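Long-range contacts in nuclear protein localization protein 4 homolog (Drosophila melanogaster, PDB 4RV0), which may form part of a complex that binds ubiquitinated proteins and is needed to export misfolded proteins from the endoplasmic reticulum for proteasomal degradation: residues S29-L34 / Q60-Q65; R13-E18 / G74-L79. One frame throughout, in Å; residues are numbered along the deposited sequence.

Overall arrangement
This chain is the ubiquitin-like domain of the longer protein. From the N terminus, strand 10-16 comes first and turns back into strand 19-25, which leads to helix 31-41. Contact 1 starts at the beginning of that helix and closes a loop through strand 48-50, pinning residues 60-65, ahead of helix 67-70, on the helix start. The chain then reaches strand 76-80, where contact 2 closes a much wider loop by setting the last strand parallel to the first. Contact 1 lies within the span of contact 2, and the two do not cross. Their centres are about 16 Å apart, on opposite sides of the chain's centre: one is a surface contact, the other buried in the sheet.

Contact 1 (S29-L34 / Q60-Q65); sequences SNLKHL and QASGSQ
The backbone carbonyl of Gln65 faces the start of helix 31-41 and accepts the amide hydrogen of Leu31, with Gln65 O 3.0 Å from Leu31 N. The N-H...O angle is a moderately bent 145°, while the nitrogen sits nearly in line with the Gln65 C=O bond. Asn30 adds a CA-H...O contact, its CA 3.3 Å from that same Gln65 O. Packing is tight around the buried Leu31: its CB meets Gln60 O at 3.2 Å, while CD1 crosses the extended Gln65 side chain and comes 3.4 Å from Gln65 OE1. Ser62 wedges in beside it, CB 3.4 Å from Lys32 N, and its OG takes a weak bond from the Gln65 amide. Asn30 is the N-cap. A chi1 of 58° sets its CG between the backbone N and the carbonyl carbon, turning OD1 over the first helical turn, where it accepts from His33 N at 3.0 Å. The same OD1 lies 3.6 Å from Gly63 CA, next to the cis peptide that precedes Gly63. Replacing this residue with alanine is likely to cost the His33 amide its side-chain acceptor and to open a gap beside Gly63. The solvent side is looser: Lys32 offers the loop its CB, 3.7 Å from Ser62 C, and then runs away to a salt bridge with Asp36, while Ala61 and Ser64 point away from the helix. The arrangement is a side-chain N-cap on the helix of a ubiquitin-like beta-grasp domain, with the loop that precedes helix 67-70 packed against it.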
ATOM      1  N   SER B  29      21.647   6.750  15.454  1.00 19.59           N
ATOM      2  CA  SER B  29      21.572   8.130  14.986  1.00 26.32           C
ATOM      3  C   SER B  29      20.462   8.824  15.740  1.00 25.86           C
ATOM      4  O   SER B  29      19.652   8.195  16.432  1.00 22.81           O
ATOM      5  CB  SER B  29      21.296   8.233  13.483  1.00 23.70           C
ATOM      6  OG  SER B  29      22.382   7.752  12.728  1.00 23.82           O
ATOM      7  N   ASN B  30      20.446  10.137  15.605  1.00 27.77           N
ATOM      8  CA  ASN B  30      19.474  10.961  16.269  1.00 23.84           C
ATOM      9  C   ASN B  30      18.349  11.343  15.316  1.00 24.99           C
ATOM     10  O   ASN B  30      18.490  11.200  14.098  1.00 20.60           O
ATOM     11  CB  ASN B  30      20.173  12.190  16.805  1.00 28.96           C
ATOM     12  CG  ASN B  30      20.853  12.962  15.710  1.00 28.88           C
ATOM     13  OD1 ASN B  30      20.216  13.766  15.030  1.00 30.32           O
ATOM     14  ND2 ASN B  30      22.141  12.687  15.489  1.00 29.00           N
ATOM     15  N   LEU B  31      17.242  11.835  15.864  1.00 23.29           N
ATOM     16  CA  LEU B  31      16.092  12.193  15.045  1.00 23.20           C
ATOM     17  C   LEU B  31      16.368  13.304  14.022  1.00 24.68           C
ATOM     18  O   LEU B  31      15.769  13.307  12.941  1.00 21.25           O
ATOM     19  CB  LEU B  31      14.880  12.548  15.913  1.00 19.40           C
ATOM     20  CG  LEU B  31      14.161  11.404  16.640  1.00 26.09           C
ATOM     21  CD1 LEU B  31      12.954  11.936  17.416  1.00 26.65           C
ATOM     22  CD2 LEU B  31      13.741  10.304  15.687  1.00 19.04           C
ATOM     23  N   LYS B  32      17.236  14.263  14.356  1.00 22.02           N
ATOM     24  CA  LYS B  32      17.592  15.286  13.373  1.00 20.81           C
ATOM     25  C   LYS B  32      18.215  14.686  12.130  1.00 14.30           C
ATOM     26  O   LYS B  32      17.943  15.135  11.015  1.00 15.70           O
ATOM     27  CB  LYS B  32      18.539  16.356  13.932  1.00 23.66           C
ATOM     28  CG  LYS B  32      18.964  17.336  12.829  1.00 17.82           C
ATOM     29  CD  LYS B  32      19.701  18.540  13.354  1.00 18.84           C
ATOM     30  CE  LYS B  32      20.127  19.476  12.230  1.00 14.35           C
ATOM     31  NZ  LYS B  32      21.126  18.920  11.275  1.00  7.52           N
ATOM     32  N   HIS B  33      19.055  13.676  12.315  1.00 13.08           N
ATOM     33  CA  HIS B  33      19.666  13.024  11.175  1.00 13.93           C
ATOM     34  C   HIS B  33      18.611  12.375  10.291  1.00 11.39           C
ATOM     35  O   HIS B  33      18.749  12.371   9.069  1.00 11.95           O
ATOM     36  CB  HIS B  33      20.730  12.015  11.611  1.00 14.41           C
ATOM     37  CG  HIS B  33      21.451  11.373  10.464  1.00 15.84           C
ATOM     38  ND1 HIS B  33      21.650  10.020  10.380  1.00 18.35           N
ATOM     39  CD2 HIS B  33      22.001  11.910   9.350  1.00 15.92           C
ATOM     40  CE1 HIS B  33      22.306   9.735   9.259  1.00 13.86           C
ATOM     41  NE2 HIS B  33      22.518  10.873   8.618  1.00 15.10           N
ATOM     42  N   LEU B  34      17.557  11.838  10.905  1.00 12.41           N
ATOM     43  CA  LEU B  34      16.447  11.262  10.147  1.00 13.66           C
ATOM     44  C   LEU B  34      15.796  12.353   9.308  1.00 10.93           C
ATOM     45  O   LEU B  34      15.551  12.175   8.109  1.00  8.37           O
ATOM     46  CB  LEU B  34      15.418  10.606  11.073  1.00 11.45           C
ATOM     47  CG  LEU B  34      14.156  10.001  10.442  1.00 10.07           C
ATOM     48  CD1 LEU B  34      14.480   8.888   9.446  1.00  9.00           C
ATOM     49  CD2 LEU B  34      13.215   9.471  11.536  1.00 11.89           C
ATOM     50  N   GLN B  60      10.359  14.804  17.187  1.00 27.92           N
ATOM     51  CA  GLN B  60      11.104  16.058  17.332  1.00 29.78           C
ATOM     52  C   GLN B  60      12.437  16.068  16.576  1.00 30.95           C
ATOM     53  O   GLN B  60      13.279  15.195  16.785  1.00 32.15           O
ATOM     54  CB  GLN B  60      11.336  16.370  18.816  1.00 33.79           C
ATOM     55  CG  GLN B  60      10.048  16.459  19.612  1.00 35.29           C
ATOM     56  CD  GLN B  60       9.062  17.437  19.019  1.00 41.98           C
ATOM     57  OE1 GLN B  60       7.955  17.057  18.633  1.00 43.52           O
ATOM     58  NE2 GLN B  60       9.439  18.709  18.971  1.00 42.75           N
ATOM     59  N   ALA B  61      12.635  17.058  15.710  1.00 28.14           N
ATOM     60  CA  ALA B  61      13.927  17.234  15.049  1.00 28.87           C
ATOM     61  C   ALA B  61      15.037  17.486  16.085  1.00 35.28           C
ATOM     62  O   ALA B  61      15.222  18.618  16.532  1.00 41.40           O
ATOM     63  CB  ALA B  61      13.852  18.383  14.059  1.00 25.43           C
ATOM     64  N   SER B  62      15.770  16.422  16.425  1.00 35.13           N
ATOM     65  CA  SER B  62      16.739  16.354  17.540  1.00 36.35           C
ATOM     66  C   SER B  62      17.950  17.377  17.450  1.00 38.93           C
ATOM     67  O   SER B  62      17.667  18.541  17.155  1.00 40.62           O
ATOM     68  CB  SER B  62      17.124  14.875  17.700  1.00 31.15           C
ATOM     69  OG  SER B  62      16.252  14.222  18.606  1.00 40.44           O
ATOM     70  N   GLY B  63      19.243  17.098  17.727  1.00 38.40           N
ATOM     71  CA  GLY B  63      19.950  15.840  17.930  1.00 38.30           C
ATOM     72  C   GLY B  63      19.850  15.364  19.366  1.00 39.86           C
ATOM     73  O   GLY B  63      19.594  16.146  20.282  1.00 48.04           O
ATOM     74  N   SER B  64      20.037  14.056  19.524  1.00 40.52           N
ATOM     75  CA  SER B  64      19.985  13.314  20.788  1.00 39.92           C
ATOM     76  C   SER B  64      18.544  13.211  21.319  1.00 41.88           C
ATOM     77  O   SER B  64      18.205  13.680  22.411  1.00 48.00           O
ATOM     78  CB  SER B  64      20.924  13.905  21.852  1.00 43.73           C
ATOM     79  OG  SER B  64      20.509  15.202  22.259  1.00 55.50           O
ATOM     80  N   GLN B  65      17.714  12.593  20.494  1.00 37.83           N
ATOM     81  CA  GLN B  65      16.714  11.640  20.914  1.00 29.99           C
ATOM     82  C   GLN B  65      17.151  10.643  19.876  1.00 28.63           C
ATOM     83  O   GLN B  65      17.316  11.015  18.718  1.00 31.12           O
ATOM     84  CB  GLN B  65      15.280  12.125  20.720  1.00 29.07           C
ATOM     85  CG  GLN B  65      14.882  13.245  21.681  1.00 41.47           C
ATOM     86  CD  GLN B  65      13.482  13.785  21.427  1.00 37.76           C
ATOM     87  OE1 GLN B  65      12.897  13.560  20.367  1.00 47.40           O
ATOM     88  NE2 GLN B  65      12.963  14.552  22.380  1.00 35.16           N
TER

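Contact 2 (R13-E18 / G74-L79); sequences RVQSAE and GDMVYL
Gln15 O is gripped twice: Leu79 N donates to it at 2.8 Å, and a water donates to the same Gln15 O at 3.2 Å. The water's other hydrogen goes to Leu79 O, 2.6 Å away. The ladder continues with Gln15 N bonded to Val77 O, Val77 N to Arg13 O and Arg13 N to Asp75 O, the register of a parallel pair. Val14 turns its backbone to Lys21 and Tyr78 its own to Phe50, on the flanking strands. First and last strands lying parallel at the centre of a mixed sheet are the hallmark of the beta-grasp fold of ubiquitin-like domains. On the face carrying Arg13, Gln15, Met76 and Tyr78, the arginine has CG beside its backbone N (chi1 -58°), and further bends about CB-CG and CG-CD carry the guanidinium back to Gly74, where NH1 donates to Gly74 O at 2.7 Å; this acceptor lies 17° out of the guanidinium plane. Selenomethionine Met76 covers one guanidinium face, its SE 3.9 Å above the plane and offset toward the rim. Arg13 NH2 reaches out of the domain to a salt bridge with an acidic side chain of another protein's chain, whose backbone packs on Met76; this face is thus part of the interface. Gln15 CB rests 3.7 Å from Tyr78 CD1, the amide turned 25° from the ring plane and fixed by a bond of 2.9 Å from Gln15 NE2 to Ser16 O. The other face is apolar: Val14 CG2 meets Val77 CG2 at 4.0 Å, Val14 CG1 lies against Leu79 CB, and Val38 of helix 31-41 covers both Val14 and Leu79.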
ATOM      1  N   ARG B  13      10.374   3.741   7.185  1.00  9.25           N
ATOM      2  CA  ARG B  13       9.558   4.031   6.016  1.00 11.42           C
ATOM      3  C   ARG B  13       8.828   5.346   6.202  1.00  8.50           C
ATOM      4  O   ARG B  13       8.178   5.573   7.220  1.00  8.81           O
ATOM      5  CB  ARG B  13       8.563   2.906   5.754  1.00 10.28           C
ATOM      6  CG  ARG B  13       9.213   1.548   5.551  1.00 12.54           C
ATOM      7  CD  ARG B  13       8.478   0.487   6.397  1.00 15.46           C
ATOM      8  NE  ARG B  13       7.245   0.091   5.747  1.00 13.41           N
ATOM      9  CZ  ARG B  13       6.127  -0.314   6.346  1.00 13.09           C
ATOM     10  NH1 ARG B  13       6.030  -0.393   7.664  1.00 13.05           N
ATOM     11  NH2 ARG B  13       5.086  -0.649   5.593  1.00 10.13           N
ATOM     12  N   VAL B  14       8.938   6.211   5.206  1.00  5.67           N
ATOM     13  CA  VAL B  14       8.300   7.512   5.286  1.00  5.24           C
ATOM     14  C   VAL B  14       7.162   7.613   4.293  1.00  5.75           C
ATOM     15  O   VAL B  14       7.399   7.656   3.088  1.00  8.17           O
ATOM     16  CB  VAL B  14       9.283   8.642   5.010  1.00  5.35           C
ATOM     17  CG1 VAL B  14       8.556   9.991   5.124  1.00  5.90           C
ATOM     18  CG2 VAL B  14      10.484   8.553   5.949  1.00  4.73           C
ATOM     19  N   GLN B  15       5.939   7.658   4.805  1.00  5.34           N
ATOM     20  CA  GLN B  15       4.753   7.841   3.976  1.00  6.92           C
ATOM     21  C   GLN B  15       4.499   9.319   3.707  1.00  7.26           C
ATOM     22  O   GLN B  15       4.396  10.121   4.633  1.00  7.07           O
ATOM     23  CB  GLN B  15       3.534   7.215   4.649  1.00  7.56           C
ATOM     24  CG  GLN B  15       2.190   7.425   3.917  1.00 13.16           C
ATOM     25  CD  GLN B  15       2.022   6.548   2.686  1.00  9.64           C
ATOM     26  OE1 GLN B  15       1.684   5.373   2.793  1.00  9.97           O
ATOM     27  NE2 GLN B  15       2.245   7.122   1.510  1.00  6.50           N
ATOM     28  N   SER B  16       4.475   9.686   2.434  1.00  8.54           N
ATOM     29  CA  SER B  16       4.045  11.018   2.033  1.00  8.10           C
ATOM     30  C   SER B  16       3.028  10.888   0.893  1.00 10.51           C
ATOM     31  O   SER B  16       2.673   9.769   0.491  1.00  8.68           O
ATOM     32  CB  SER B  16       5.253  11.858   1.611  1.00  9.40           C
ATOM     33  OG  SER B  16       5.754  11.428   0.364  1.00 10.54           O
ATOM     34  N   ALA B  17       2.570  12.016   0.356  1.00 11.03           N
ATOM     35  CA  ALA B  17       1.676  11.977  -0.803  1.00  9.33           C
ATOM     36  C   ALA B  17       2.374  11.485  -2.070  1.00  7.35           C
ATOM     37  O   ALA B  17       1.717  11.176  -3.052  1.00  6.62           O
ATOM     38  CB  ALA B  17       1.040  13.344  -1.039  1.00 10.72           C
ATOM     39  N   GLU B  18       3.702  11.432  -2.048  1.00  7.10           N
ATOM     40  CA  GLU B  18       4.476  10.932  -3.187  1.00  8.45           C
ATOM     41  C   GLU B  18       4.746   9.436  -3.129  1.00  7.70           C
ATOM     42  O   GLU B  18       5.264   8.835  -4.093  1.00  6.09           O
ATOM     43  CB  GLU B  18       5.821  11.650  -3.287  1.00 10.64           C
ATOM     44  CG  GLU B  18       5.735  13.128  -3.599  1.00 16.27           C
ATOM     45  CD  GLU B  18       5.148  13.375  -4.965  1.00 17.58           C
ATOM     46  OE1 GLU B  18       5.725  12.889  -5.961  1.00 21.80           O
ATOM     47  OE2 GLU B  18       4.116  14.076  -5.035  1.00 24.80           O
ATOM     48  N   GLY B  74      11.686  -1.150  10.290  1.00 18.50           N
ATOM     49  CA  GLY B  74      10.473  -1.338   9.507  1.00 14.76           C
ATOM     50  C   GLY B  74       9.304  -0.454   9.903  1.00 15.82           C
ATOM     51  O   GLY B  74       8.244  -0.522   9.273  1.00 12.10           O
ATOM     52  N   ASP B  75       9.460   0.364  10.942  1.00 14.25           N
ATOM     53  CA  ASP B  75       8.379   1.274  11.321  1.00 11.14           C
ATOM     54  C   ASP B  75       8.107   2.277  10.218  1.00 13.39           C
ATOM     55  O   ASP B  75       9.025   2.694   9.507  1.00 11.30           O
ATOM     56  CB  ASP B  75       8.689   2.019  12.621  1.00 16.49           C
ATOM     57  CG  ASP B  75       8.373   1.196  13.853  1.00 17.24           C
ATOM     58  OD1 ASP B  75       7.976   0.016  13.705  1.00 22.21           O
ATOM     59  OD2 ASP B  75       8.544   1.726  14.968  1.00 27.68           O
HETATM   60  N   MSE B  76       6.846   2.668  10.081  1.00 12.32           N
HETATM   61  CA  MSE B  76       6.480   3.704   9.132  1.00 13.99           C
HETATM   62  C   MSE B  76       6.155   4.989   9.874  1.00 11.21           C
HETATM   63  O   MSE B  76       5.421   4.972  10.867  1.00 12.15           O
HETATM   64  CB  MSE B  76       5.273   3.271   8.307  1.00 17.52           C
HETATM   65  CG  MSE B  76       4.933   4.229   7.177  1.00 17.66           C
HETATM   66 SE   MSE B  76       4.415   3.274   5.541  1.00 33.81          SE
HETATM   67  CE  MSE B  76       2.808   2.403   6.216  1.00 17.51           C
ATOM     68  N   VAL B  77       6.713   6.100   9.411  1.00  9.39           N
ATOM     69  CA  VAL B  77       6.300   7.410   9.913  1.00 11.99           C
ATOM     70  C   VAL B  77       5.592   8.165   8.796  1.00 11.77           C
ATOM     71  O   VAL B  77       5.625   7.742   7.635  1.00  9.79           O
ATOM     72  CB  VAL B  77       7.473   8.226  10.500  1.00 10.96           C
ATOM     73  CG1 VAL B  77       8.074   7.493  11.674  1.00 11.80           C
ATOM     74  CG2 VAL B  77       8.529   8.479   9.445  1.00  9.45           C
ATOM     75  N   TYR B  78       4.925   9.255   9.156  1.00 10.33           N
ATOM     76  CA  TYR B  78       4.030   9.960   8.244  1.00 12.68           C
ATOM     77  C   TYR B  78       4.454  11.401   8.085  1.00 12.00           C
ATOM     78  O   TYR B  78       4.586  12.139   9.070  1.00 12.56           O
ATOM     79  CB  TYR B  78       2.569   9.849   8.718  1.00 12.40           C
ATOM     80  CG  TYR B  78       2.125   8.410   8.777  1.00 15.87           C
ATOM     81  CD1 TYR B  78       1.494   7.808   7.690  1.00 15.21           C
ATOM     82  CD2 TYR B  78       2.386   7.636   9.901  1.00 15.05           C
ATOM     83  CE1 TYR B  78       1.115   6.469   7.738  1.00 18.09           C
ATOM     84  CE2 TYR B  78       2.013   6.309   9.957  1.00 17.89           C
ATOM     85  CZ  TYR B  78       1.380   5.730   8.877  1.00 17.00           C
ATOM     86  OH  TYR B  78       1.015   4.404   8.952  1.00 19.71           O
ATOM     87  N   LEU B  79       4.663  11.794   6.839  1.00 10.05           N
ATOM     88  CA  LEU B  79       5.144  13.125   6.549  1.00 10.01           C
ATOM     89  C   LEU B  79       3.985  14.088   6.345  1.00 15.24           C
ATOM     90  O   LEU B  79       3.047  13.807   5.597  1.00 11.87           O
ATOM     91  CB  LEU B  79       6.094  13.105   5.334  1.00 11.11           C
ATOM     92  CG  LEU B  79       6.855  14.393   4.987  1.00 16.48           C
ATOM     93  CD1 LEU B  79       8.187  14.075   4.320  1.00 13.36           C
ATOM     94  CD2 LEU B  79       6.029  15.328   4.087  1.00 16.17           C
TER
HETATM   95  O   HOH W   1       1.771  11.530   5.683  1.00 16.07           O